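Local coordinates for protein 2-dehydropantoate 2-reductase (Enterococcus faecium, PDB 3WFI) that is a D-mandelate dehydrogenase of the ketopantoate reductase family, binding NAD(+) and probably interconverting D-mandelate and the corresponding 2-oxo acid, at residues 216-221 / 243-248; 224-229 / 234-239; 229-234 / 288-293. All coordinates share one frame; numbering follows the deposited sequence.

Contact 1 of 3, residues 216-221 / 243-248; sequences KMVATI and AHCESC
Helix-helix packing between helices 214-231 and 238-246 rests here on Val-218 and Cys-245, whose CA atoms lie 7.5 Å apart. Both point their CB toward the partner helix. Val-218 does the touching with one methyl: CG1, placed anti to the backbone N (chi1 168°), approaches Cys-245 CB at 3.8 Å. The sulfur of Cys-245 is swung to the side of its own backbone N (chi1 -68°), which leaves CB as the atom nearest the valine. Glu-246 adds a looser touch, its CG standing 4.4 Å from the same Val-218 CG1, and its extended chain carries the carboxylate across toward the start of helix 214-231, where OE2 is hydrogen-bonded to His-215 ND1. The two helices belong to the helical C-terminal domain, which is related by sequence to that of 6-phosphogluconate dehydrogenase. Val-218 also rests on Met-194 of helix 194-201, Cys-245 on Cys-189 of helix 180-191, and both on Thr-193 of the loop between those helices. Away from this apolar seam, helix 214-231 carries a small network of polar bonds. Thr-220 OG1 donates to Lys-216 O at 2.8 Å, and the carbonyl is gripped twice, because Thr-220 N reaches it from the opposite face of its plane. The same hydroxyl oxygen accepts from Lys-216 NZ at 3.0 Å, while that ammonium also forms a salt bridge with Glu-300 of the second subunit. On the other segment, Ser-247 OG turns back to donate to His-244 O at 2.6 Å.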
ATOM      1  N   LYS B 216      -3.982  12.457  -3.420  1.00 17.83           N
ATOM      2  CA  LYS B 216      -4.989  11.606  -2.841  1.00 17.41           C
ATOM      3  C   LYS B 216      -4.407  10.763  -1.696  1.00 16.03           C
ATOM      4  O   LYS B 216      -5.033  10.611  -0.647  1.00 15.16           O
ATOM      5  CB  LYS B 216      -5.626  10.720  -3.902  1.00 17.82           C
ATOM      6  CG  LYS B 216      -6.518   9.615  -3.346  1.00 18.84           C
ATOM      7  CD  LYS B 216      -7.740  10.175  -2.613  1.00 19.90           C
ATOM      8  CE  LYS B 216      -8.802   9.104  -2.381  1.00 20.04           C
ATOM      9  NZ  LYS B 216      -8.256   7.939  -1.648  1.00 20.90           N
ATOM     10  N   MET B 217      -3.227  10.208  -1.898  1.00 15.68           N
ATOM     11  CA  MET B 217      -2.645   9.315  -0.882  1.00 15.72           C
ATOM     12  C   MET B 217      -2.264  10.103   0.379  1.00 15.55           C
ATOM     13  O   MET B 217      -2.534   9.676   1.499  1.00 15.45           O
ATOM     14  CB  MET B 217      -1.440   8.579  -1.458  1.00 15.64           C
ATOM     15  CG  MET B 217      -1.831   7.576  -2.535  1.00 15.75           C
ATOM     16  SD  MET B 217      -0.465   6.559  -3.144  1.00 15.36           S
ATOM     17  CE  MET B 217       0.517   7.802  -4.010  1.00 15.59           C
ATOM     18  N   VAL B 218      -1.659  11.264   0.173  1.00 15.92           N
ATOM     19  CA  VAL B 218      -1.308  12.154   1.274  1.00 15.98           C
ATOM     20  C   VAL B 218      -2.579  12.595   2.021  1.00 15.61           C
ATOM     21  O   VAL B 218      -2.635  12.509   3.238  1.00 14.48           O
ATOM     22  CB  VAL B 218      -0.477  13.376   0.780  1.00 16.87           C
ATOM     23  CG1 VAL B 218      -0.358  14.451   1.864  1.00 17.04           C
ATOM     24  CG2 VAL B 218       0.906  12.919   0.330  1.00 16.77           C
ATOM     25  N   ALA B 219      -3.595  13.044   1.283  1.00 16.07           N
ATOM     26  CA  ALA B 219      -4.820  13.545   1.892  1.00 16.30           C
ATOM     27  C   ALA B 219      -5.510  12.488   2.718  1.00 16.32           C
ATOM     28  O   ALA B 219      -6.004  12.773   3.822  1.00 15.95           O
ATOM     29  CB  ALA B 219      -5.773  14.080   0.837  1.00 17.03           C
ATOM     30  N   THR B 220      -5.553  11.262   2.189  1.00 16.75           N
ATOM     31  CA  THR B 220      -6.204  10.167   2.891  1.00 16.77           C
ATOM     32  C   THR B 220      -5.474   9.861   4.197  1.00 16.42           C
ATOM     33  O   THR B 220      -6.114   9.670   5.241  1.00 16.61           O
ATOM     34  CB  THR B 220      -6.275   8.902   2.003  1.00 16.92           C
ATOM     35  OG1 THR B 220      -6.959   9.210   0.785  1.00 17.47           O
ATOM     36  CG2 THR B 220      -7.016   7.779   2.692  1.00 16.93           C
ATOM     37  N   ILE B 221      -4.149   9.799   4.144  1.00 16.00           N
ATOM     38  CA  ILE B 221      -3.358   9.502   5.341  1.00 16.02           C
ATOM     39  C   ILE B 221      -3.515  10.601   6.393  1.00 16.46           C
ATOM     40  O   ILE B 221      -3.731  10.311   7.579  1.00 16.31           O
ATOM     41  CB  ILE B 221      -1.868   9.260   5.010  1.00 16.20           C
ATOM     42  CG1 ILE B 221      -1.713   7.951   4.256  1.00 16.13           C
ATOM     43  CG2 ILE B 221      -1.019   9.223   6.284  1.00 16.17           C
ATOM     44  CD1 ILE B 221      -0.423   7.854   3.452  1.00 16.65           C
ATOM     45  N   ALA B 243      -1.131  20.675   2.817  1.00 21.24           N
ATOM     46  CA  ALA B 243      -0.241  21.603   2.083  1.00 22.14           C
ATOM     47  C   ALA B 243       1.185  21.540   2.633  1.00 21.94           C
ATOM     48  O   ALA B 243       2.163  21.554   1.876  1.00 21.56           O
ATOM     49  CB  ALA B 243      -0.774  23.027   2.146  1.00 21.83           C
ATOM     50  N   HIS B 244       1.298  21.421   3.950  1.00 21.98           N
ATOM     51  CA  HIS B 244       2.615  21.324   4.597  1.00 22.27           C
ATOM     52  C   HIS B 244       3.368  20.047   4.193  1.00 21.59           C
ATOM     53  O   HIS B 244       4.570  20.082   3.908  1.00 21.29           O
ATOM     54  CB  HIS B 244       2.458  21.400   6.116  1.00 22.06           C
ATOM     55  CG  HIS B 244       3.753  21.304   6.861  1.00 22.33           C
ATOM     56  ND1 HIS B 244       4.785  22.193   6.665  1.00 22.89           N
ATOM     57  CD2 HIS B 244       4.178  20.438   7.812  1.00 22.14           C
ATOM     58  CE1 HIS B 244       5.799  21.873   7.455  1.00 22.30           C
ATOM     59  NE2 HIS B 244       5.461  20.804   8.150  1.00 22.47           N
ATOM     60  N   CYS B 245       2.666  18.914   4.179  1.00 20.91           N
ATOM     61  CA  CYS B 245       3.230  17.677   3.643  1.00 20.11           C
ATOM     62  C   CYS B 245       3.700  17.866   2.194  1.00 21.11           C
ATOM     63  O   CYS B 245       4.808  17.446   1.832  1.00 20.43           O
ATOM     64  CB  CYS B 245       2.188  16.553   3.700  1.00 19.03           C
ATOM     65  SG  CYS B 245       1.775  16.015   5.369  1.00 18.89           S
ATOM     66  N   GLU B 246       2.848  18.493   1.379  1.00 22.39           N
ATOM     67  CA  GLU B 246       3.111  18.648  -0.047  1.00 24.48           C
ATOM     68  C   GLU B 246       4.195  19.675  -0.385  1.00 26.14           C
ATOM     69  O   GLU B 246       4.757  19.643  -1.486  1.00 26.45           O
ATOM     70  CB  GLU B 246       1.802  18.933  -0.796  1.00 25.57           C
ATOM     71  CG  GLU B 246       0.859  17.731  -0.731  1.00 26.52           C
ATOM     72  CD  GLU B 246      -0.420  17.917  -1.507  1.00 28.24           C
ATOM     73  OE1 GLU B 246      -0.727  19.040  -1.932  1.00 28.61           O
ATOM     74  OE2 GLU B 246      -1.148  16.925  -1.667  1.00 29.44           O
ATOM     75  N   SER B 247       4.505  20.560   0.554  1.00 27.00           N
ATOM     76  CA  SER B 247       5.636  21.477   0.398  1.00 27.91           C
ATOM     77  C   SER B 247       6.981  20.738   0.281  1.00 27.99           C
ATOM     78  O   SER B 247       7.946  21.277  -0.272  1.00 28.04           O
ATOM     79  CB  SER B 247       5.678  22.481   1.562  1.00 28.51           C
ATOM     80  OG  SER B 247       6.127  21.883   2.764  1.00 27.76           O
ATOM     81  N   CYS B 248       7.033  19.497   0.769  1.00 26.73           N
ATOM     82  CA  CYS B 248       8.216  18.647   0.584  1.00 26.11           C
ATOM     83  C   CYS B 248       8.496  18.258  -0.865  1.00 25.81           C
ATOM     84  O   CYS B 248       9.607  17.824  -1.189  1.00 25.28           O
ATOM     85  CB  CYS B 248       8.075  17.371   1.401  1.00 26.21           C
ATOM     86  SG  CYS B 248       7.977  17.647   3.177  1.00 26.34           S
TER

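Contact 2 of 3, residues 224-229 / 234-239; sequences EFAKVA and IELDVP
Helix 214-231 closes in a Schellman motif and the chain doubles back alongside it, bringing Ala-229 within 5.1 Å of Ile-234 and Ala-226 within 5.8 Å of Leu-236, CA to CA. The outer bond of that motif runs from Ile-234 N to Ala-229 O, 2.9 Å long with an N-H...O angle of 157°. Beyond it the extended run of 234-237 leads into helix 238-246, for which Asp-237 is the N-cap, its OD1 bonded to Glu-240 N; the whole is a helical hairpin of the C-terminal domain, connected by the Schellman turn and that extended run. Two alanines keep the approach close. Ala-226 CB is met by Val-238 CG2 at 3.6 Å, and Leu-236, with CG beside its backbone N (chi1 -62°), lays CD1 against Ala-226 CA at 3.9 Å. Ala-229 CB faces Ile-234 CB at 4.0 Å, is near Leu-236 CG, and also touches Tyr-185 of helix 180-191. Between these apolar touches a water bridges the backbones, donating to Ala-226 O and Ile-234 O and accepting from Leu-236 N at 2.8 Å.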
ATOM      1  N   GLU B 224      -6.655  10.322   8.347  1.00 15.62           N
ATOM      2  CA  GLU B 224      -6.582   9.287   9.370  1.00 15.18           C
ATOM      3  C   GLU B 224      -5.881   9.815  10.630  1.00 15.22           C
ATOM      4  O   GLU B 224      -6.394   9.660  11.740  1.00 15.38           O
ATOM      5  CB  GLU B 224      -5.877   8.025   8.835  1.00 14.71           C
ATOM      6  CG  GLU B 224      -6.641   7.333   7.718  1.00 14.49           C
ATOM      7  CD  GLU B 224      -6.011   6.035   7.246  1.00 13.83           C
ATOM      8  OE1 GLU B 224      -4.948   5.645   7.775  1.00 13.07           O
ATOM      9  OE2 GLU B 224      -6.571   5.425   6.309  1.00 13.07           O
ATOM     10  N   PHE B 225      -4.722  10.439  10.460  1.00 15.47           N
ATOM     11  CA  PHE B 225      -4.027  11.111  11.575  1.00 15.43           C
ATOM     12  C   PHE B 225      -4.964  12.084  12.314  1.00 15.92           C
ATOM     13  O   PHE B 225      -5.016  12.109  13.548  1.00 15.74           O
ATOM     14  CB  PHE B 225      -2.798  11.887  11.060  1.00 15.26           C
ATOM     15  CG  PHE B 225      -1.543  11.056  10.918  1.00 15.50           C
ATOM     16  CD1 PHE B 225      -1.424  10.093   9.926  1.00 15.47           C
ATOM     17  CD2 PHE B 225      -0.444  11.276  11.768  1.00 15.70           C
ATOM     18  CE1 PHE B 225      -0.254   9.353   9.780  1.00 15.22           C
ATOM     19  CE2 PHE B 225       0.724  10.539  11.631  1.00 15.41           C
ATOM     20  CZ  PHE B 225       0.820   9.584  10.627  1.00 15.55           C
ATOM     21  N   ALA B 226      -5.706  12.878  11.542  1.00 16.60           N
ATOM     22  CA  ALA B 226      -6.591  13.913  12.100  1.00 17.56           C
ATOM     23  C   ALA B 226      -7.790  13.349  12.870  1.00 18.56           C
ATOM     24  O   ALA B 226      -8.190  13.911  13.887  1.00 18.66           O
ATOM     25  CB  ALA B 226      -7.062  14.829  10.997  1.00 18.03           C
ATOM     26  N   LYS B 227      -8.365  12.252  12.373  1.00 19.77           N
ATOM     27  CA  LYS B 227      -9.474  11.582  13.061  1.00 21.46           C
ATOM     28  C   LYS B 227      -9.043  11.054  14.420  1.00 21.11           C
ATOM     29  O   LYS B 227      -9.756  11.197  15.413  1.00 21.31           O
ATOM     30  CB  LYS B 227     -10.039  10.433  12.218  1.00 23.36           C
ATOM     31  CG  LYS B 227     -11.113  10.838  11.246  1.00 26.28           C
ATOM     32  CD  LYS B 227     -11.734   9.639  10.528  1.00 29.01           C
ATOM     33  CE  LYS B 227     -12.727  10.101   9.450  1.00 31.28           C
ATOM     34  NZ  LYS B 227     -12.104  10.848   8.309  1.00 31.95           N
ATOM     35  N   VAL B 228      -7.858  10.458  14.459  1.00 19.85           N
ATOM     36  CA  VAL B 228      -7.287   9.953  15.684  1.00 19.59           C
ATOM     37  C   VAL B 228      -6.903  11.111  16.635  1.00 18.93           C
ATOM     38  O   VAL B 228      -7.190  11.052  17.844  1.00 18.41           O
ATOM     39  CB  VAL B 228      -6.097   9.023  15.342  1.00 20.07           C
ATOM     40  CG1 VAL B 228      -5.143   8.863  16.492  1.00 20.19           C
ATOM     41  CG2 VAL B 228      -6.636   7.672  14.873  1.00 19.80           C
ATOM     42  N   ALA B 229      -6.308  12.165  16.092  1.00 18.31           N
ATOM     43  CA  ALA B 229      -5.945  13.368  16.874  1.00 18.30           C
ATOM     44  C   ALA B 229      -7.172  14.048  17.495  1.00 18.95           C
ATOM     45  O   ALA B 229      -7.127  14.498  18.643  1.00 17.93           O
ATOM     46  CB  ALA B 229      -5.171  14.350  16.014  1.00 18.13           C
ATOM     47  N   ILE B 234      -7.258  17.172  19.778  1.00 24.79           N
ATOM     48  CA  ILE B 234      -6.394  17.970  18.936  1.00 25.46           C
ATOM     49  C   ILE B 234      -7.052  18.088  17.562  1.00 25.64           C
ATOM     50  O   ILE B 234      -7.249  17.088  16.876  1.00 24.97           O
ATOM     51  CB  ILE B 234      -5.014  17.308  18.769  1.00 24.55           C
ATOM     52  CG1 ILE B 234      -4.266  17.236  20.128  1.00 25.15           C
ATOM     53  CG2 ILE B 234      -4.220  18.071  17.708  1.00 24.50           C
ATOM     54  CD1 ILE B 234      -3.557  18.518  20.530  1.00 25.40           C
ATOM     55  N   GLU B 235      -7.386  19.304  17.162  1.00 26.70           N
ATOM     56  CA  GLU B 235      -8.131  19.529  15.938  1.00 27.78           C
ATOM     57  C   GLU B 235      -7.224  20.093  14.858  1.00 26.30           C
ATOM     58  O   GLU B 235      -6.998  21.293  14.781  1.00 25.16           O
ATOM     59  CB  GLU B 235      -9.325  20.426  16.252  1.00 31.51           C
ATOM     60  CG  GLU B 235     -10.300  20.562  15.105  1.00 35.69           C
ATOM     61  CD  GLU B 235     -11.505  21.444  15.436  1.00 40.10           C
ATOM     62  OE1 GLU B 235     -11.621  21.921  16.590  1.00 45.49           O
ATOM     63  OE2 GLU B 235     -12.349  21.642  14.539  1.00 43.78           O
ATOM     64  N   LEU B 236      -6.673  19.205  14.031  1.00 25.50           N
ATOM     65  CA  LEU B 236      -5.763  19.618  12.961  1.00 24.40           C
ATOM     66  C   LEU B 236      -6.486  20.387  11.868  1.00 24.01           C
ATOM     67  O   LEU B 236      -7.602  20.055  11.505  1.00 24.64           O
ATOM     68  CB  LEU B 236      -5.059  18.408  12.335  1.00 23.90           C
ATOM     69  CG  LEU B 236      -4.156  17.578  13.256  1.00 23.20           C
ATOM     70  CD1 LEU B 236      -3.572  16.401  12.495  1.00 22.96           C
ATOM     71  CD2 LEU B 236      -3.057  18.440  13.841  1.00 23.63           C
ATOM     72  N   ASP B 237      -5.844  21.431  11.363  1.00 23.66           N
ATOM     73  CA  ASP B 237      -6.276  22.098  10.133  1.00 22.61           C
ATOM     74  C   ASP B 237      -5.834  21.215   8.975  1.00 20.99           C
ATOM     75  O   ASP B 237      -4.714  21.330   8.480  1.00 20.06           O
ATOM     76  CB  ASP B 237      -5.637  23.496  10.069  1.00 23.51           C
ATOM     77  CG  ASP B 237      -6.087  24.314   8.862  1.00 24.44           C
ATOM     78  OD1 ASP B 237      -6.484  23.754   7.823  1.00 24.71           O
ATOM     79  OD2 ASP B 237      -6.018  25.544   8.953  1.00 25.55           O
ATOM     80  N   VAL B 238      -6.716  20.317   8.539  1.00 20.74           N
ATOM     81  CA  VAL B 238      -6.334  19.298   7.561  1.00 19.33           C
ATOM     82  C   VAL B 238      -5.806  19.880   6.244  1.00 19.10           C
ATOM     83  O   VAL B 238      -4.733  19.479   5.781  1.00 18.42           O
ATOM     84  CB  VAL B 238      -7.454  18.255   7.348  1.00 19.91           C
ATOM     85  CG1 VAL B 238      -7.145  17.361   6.150  1.00 19.56           C
ATOM     86  CG2 VAL B 238      -7.618  17.428   8.615  1.00 20.20           C
ATOM     87  N   PRO B 239      -6.514  20.859   5.655  1.00 19.78           N
ATOM     88  CA  PRO B 239      -5.958  21.446   4.431  1.00 19.86           C
ATOM     89  C   PRO B 239      -4.540  22.006   4.614  1.00 20.21           C
ATOM     90  O   PRO B 239      -3.666  21.768   3.764  1.00 20.18           O
ATOM     91  CB  PRO B 239      -6.962  22.556   4.080  1.00 20.61           C
ATOM     92  CG  PRO B 239      -8.237  22.139   4.715  1.00 20.65           C
ATOM     93  CD  PRO B 239      -7.856  21.395   5.966  1.00 20.05           C
TER
HETATM   94  O   HOH W   1      -7.708  16.565  14.233  1.00 17.13           O

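Contact 3 of 3, residues 229-234 / 288-293; sequences AAVEKI and YGVATP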
ATOM      1  N   ALA B 229      -6.308  12.165  16.092  1.00 18.31           N
ATOM      2  CA  ALA B 229      -5.945  13.368  16.874  1.00 18.30           C
ATOM      3  C   ALA B 229      -7.172  14.048  17.495  1.00 18.95           C
ATOM      4  O   ALA B 229      -7.127  14.498  18.643  1.00 17.93           O
ATOM      5  CB  ALA B 229      -5.171  14.350  16.014  1.00 18.13           C
ATOM      6  N   ALA B 230      -8.277  14.089  16.748  1.00 19.06           N
ATOM      7  CA  ALA B 230      -9.520  14.670  17.257  1.00 19.75           C
ATOM      8  C   ALA B 230     -10.039  13.949  18.516  1.00 20.25           C
ATOM      9  O   ALA B 230     -10.558  14.582  19.429  1.00 20.60           O
ATOM     10  CB  ALA B 230     -10.587  14.686  16.173  1.00 19.73           C
ATOM     11  N   VAL B 231      -9.885  12.633  18.565  1.00 21.00           N
ATOM     12  CA  VAL B 231     -10.234  11.858  19.760  1.00 21.76           C
ATOM     13  C   VAL B 231      -9.397  12.333  20.946  1.00 22.13           C
ATOM     14  O   VAL B 231      -9.881  12.398  22.073  1.00 23.59           O
ATOM     15  CB  VAL B 231     -10.027  10.343  19.546  1.00 22.38           C
ATOM     16  CG1 VAL B 231     -10.317   9.565  20.833  1.00 22.91           C
ATOM     17  CG2 VAL B 231     -10.908   9.828  18.413  1.00 22.46           C
ATOM     18  N   GLU B 232      -8.152  12.696  20.691  1.00 21.68           N
ATOM     19  CA  GLU B 232      -7.267  13.213  21.739  1.00 22.66           C
ATOM     20  C   GLU B 232      -7.351  14.754  21.885  1.00 23.72           C
ATOM     21  O   GLU B 232      -6.439  15.378  22.411  1.00 24.58           O
ATOM     22  CB  GLU B 232      -5.837  12.749  21.463  1.00 21.84           C
ATOM     23  CG  GLU B 232      -5.751  11.228  21.397  1.00 21.35           C
ATOM     24  CD  GLU B 232      -4.430  10.686  20.923  1.00 21.11           C
ATOM     25  OE1 GLU B 232      -3.613  11.451  20.361  1.00 20.65           O
ATOM     26  OE2 GLU B 232      -4.218   9.463  21.102  1.00 20.60           O
ATOM     27  N   LYS B 233      -8.464  15.337  21.431  1.00 24.84           N
ATOM     28  CA  LYS B 233      -8.778  16.755  21.615  1.00 26.67           C
ATOM     29  C   LYS B 233      -7.821  17.666  20.875  1.00 26.55           C
ATOM     30  O   LYS B 233      -7.612  18.806  21.286  1.00 25.92           O
ATOM     31  CB  LYS B 233      -8.805  17.142  23.105  1.00 28.77           C
ATOM     32  CG  LYS B 233      -9.577  16.185  24.001  1.00 30.00           C
ATOM     33  CD  LYS B 233     -11.019  16.044  23.556  1.00 33.45           C
ATOM     34  CE  LYS B 233     -11.811  15.124  24.487  1.00 34.89           C
ATOM     35  NZ  LYS B 233     -13.015  14.609  23.784  1.00 35.60           N
ATOM     36  N   ILE B 234      -7.258  17.172  19.778  1.00 24.79           N
ATOM     37  CA  ILE B 234      -6.394  17.970  18.936  1.00 25.46           C
ATOM     38  C   ILE B 234      -7.052  18.088  17.562  1.00 25.64           C
ATOM     39  O   ILE B 234      -7.249  17.088  16.876  1.00 24.97           O
ATOM     40  CB  ILE B 234      -5.014  17.308  18.769  1.00 24.55           C
ATOM     41  CG1 ILE B 234      -4.266  17.236  20.128  1.00 25.15           C
ATOM     42  CG2 ILE B 234      -4.220  18.071  17.708  1.00 24.50           C
ATOM     43  CD1 ILE B 234      -3.557  18.518  20.530  1.00 25.40           C
ATOM     44  N   TYR B 288      -9.500   3.474  19.593  1.00 22.00           N
ATOM     45  CA  TYR B 288     -10.573   4.463  19.528  1.00 21.03           C
ATOM     46  C   TYR B 288     -11.756   4.094  18.617  1.00 20.90           C
ATOM     47  O   TYR B 288     -12.736   4.833  18.565  1.00 20.74           O
ATOM     48  CB  TYR B 288     -10.022   5.820  19.096  1.00 20.65           C
ATOM     49  CG  TYR B 288      -8.919   6.396  19.975  1.00 20.35           C
ATOM     50  CD1 TYR B 288      -8.885   6.167  21.358  1.00 20.89           C
ATOM     51  CD2 TYR B 288      -7.943   7.206  19.428  1.00 20.03           C
ATOM     52  CE1 TYR B 288      -7.889   6.717  22.148  1.00 20.70           C
ATOM     53  CE2 TYR B 288      -6.951   7.760  20.210  1.00 19.87           C
ATOM     54  CZ  TYR B 288      -6.932   7.509  21.571  1.00 20.34           C
ATOM     55  OH  TYR B 288      -5.933   8.069  22.338  1.00 19.90           O
ATOM     56  N   GLY B 289     -11.681   2.962  17.925  1.00 20.24           N
ATOM     57  CA  GLY B 289     -12.716   2.592  16.955  1.00 20.42           C
ATOM     58  C   GLY B 289     -12.690   3.490  15.722  1.00 19.97           C
ATOM     59  O   GLY B 289     -13.735   3.829  15.177  1.00 20.29           O
ATOM     60  N   VAL B 290     -11.494   3.875  15.287  1.00 18.99           N
ATOM     61  CA  VAL B 290     -11.317   4.750  14.142  1.00 18.62           C
ATOM     62  C   VAL B 290     -10.558   3.978  13.058  1.00 18.04           C
ATOM     63  O   VAL B 290      -9.459   3.474  13.297  1.00 17.31           O
ATOM     64  CB  VAL B 290     -10.524   6.031  14.510  1.00 18.74           C
ATOM     65  CG1 VAL B 290     -10.202   6.846  13.263  1.00 18.85           C
ATOM     66  CG2 VAL B 290     -11.306   6.883  15.504  1.00 19.39           C
ATOM     67  N   ALA B 291     -11.139   3.905  11.865  1.00 17.28           N
ATOM     68  CA  ALA B 291     -10.549   3.155  10.775  1.00 16.59           C
ATOM     69  C   ALA B 291      -9.300   3.894  10.288  1.00 15.43           C
ATOM     70  O   ALA B 291      -9.353   5.091  10.057  1.00 15.71           O
ATOM     71  CB  ALA B 291     -11.558   2.988   9.657  1.00 16.69           C
ATOM     72  N   THR B 292      -8.179   3.188  10.175  1.00 15.02           N
ATOM     73  CA  THR B 292      -6.943   3.759   9.651  1.00 14.59           C
ATOM     74  C   THR B 292      -6.291   2.849   8.587  1.00 14.37           C
ATOM     75  O   THR B 292      -5.124   2.494   8.700  1.00 13.22           O
ATOM     76  CB  THR B 292      -5.913   4.002  10.778  1.00 14.55           C
ATOM     77  OG1 THR B 292      -5.584   2.747  11.379  1.00 14.58           O
ATOM     78  CG2 THR B 292      -6.450   4.966  11.846  1.00 14.67           C
ATOM     79  N   PRO B 293      -7.053   2.487   7.549  1.00 14.35           N
ATOM     80  CA  PRO B 293      -6.599   1.480   6.598  1.00 14.08           C
ATOM     81  C   PRO B 293      -5.341   1.858   5.825  1.00 13.33           C
ATOM     82  O   PRO B 293      -4.529   0.979   5.560  1.00 12.46           O
ATOM     83  CB  PRO B 293      -7.788   1.325   5.655  1.00 14.18           C
ATOM     84  CG  PRO B 293      -8.527   2.621   5.760  1.00 14.67           C
ATOM     85  CD  PRO B 293      -8.376   3.032   7.187  1.00 14.52           C
TER
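The ring of Tyr-288 carries Val-231 CG1 over the centre of one face, and its edge receives the carboxylate oxygen OE2 of Glu-232 in the ring plane. The methyl makes a CH-pi contact, 3.5 Å from the centroid and 11° off the ring normal. It gets there because Val-231 CG1 is anti to the backbone N (chi1 177°), while its other branch, CG2, turns to Val-290 CG2 at 4.2 Å, the two valine side chains pointing opposite ways where they meet. At the edge, Tyr-288 OH donates a short bond of 2.5 Å to Glu-232 OE2, which accepts with its anti lone pair, the one away from OE1; the carboxylate stands nearly perpendicular to the ring, the planes 86° apart. Glu-232 CG also comes to 3.3 Å from Tyr-288 OH, as the extended glutamate chain lies roughly square to the tyrosine. The contact joins two helix ends of the C-terminal domain. Glu-232 is the first residue to leave helix 214-231, whose Schellman motif is completed by Lys-233, with positive phi, bonding its N to Ala-230 O; on the other side Tyr-288 ends helix 278-288 and Gly-289, also with positive phi, turns the chain toward Val-290 and on to helix 293-308. Both oxygens of the glutamate have further partners. OE2 forms a salt bridge with Lys-284 NZ of helix 278-288, and a charged Lys-284 would be expected to favour the ionised carboxylate; OE1 makes a hydrogen bond with Tyr-185 OH.

All three contacts lie in the helical C-terminal domain and share helix 214-231: contact 1 early on it, contact 2 further on, contact 3 at its C-terminus. Contacts 1 and 2 both pair it with the chain of helix 238-246, their centres about 13 Å apart; contact 2 falls within the sequence span of contact 1. The centre of contact 3 is about 8 Å from that of contact 2 (sharing Ala-229 and Ile-234) and about 18 Å from that of contact 1. Its segments alternate with theirs along the chain, so the later 288-293 loop is tied back onto the hairpin. All lie away from the NAD(+) site; contacts 1 and 3 touch the second subunit, at Lys-216, Met-217 and Pro-293.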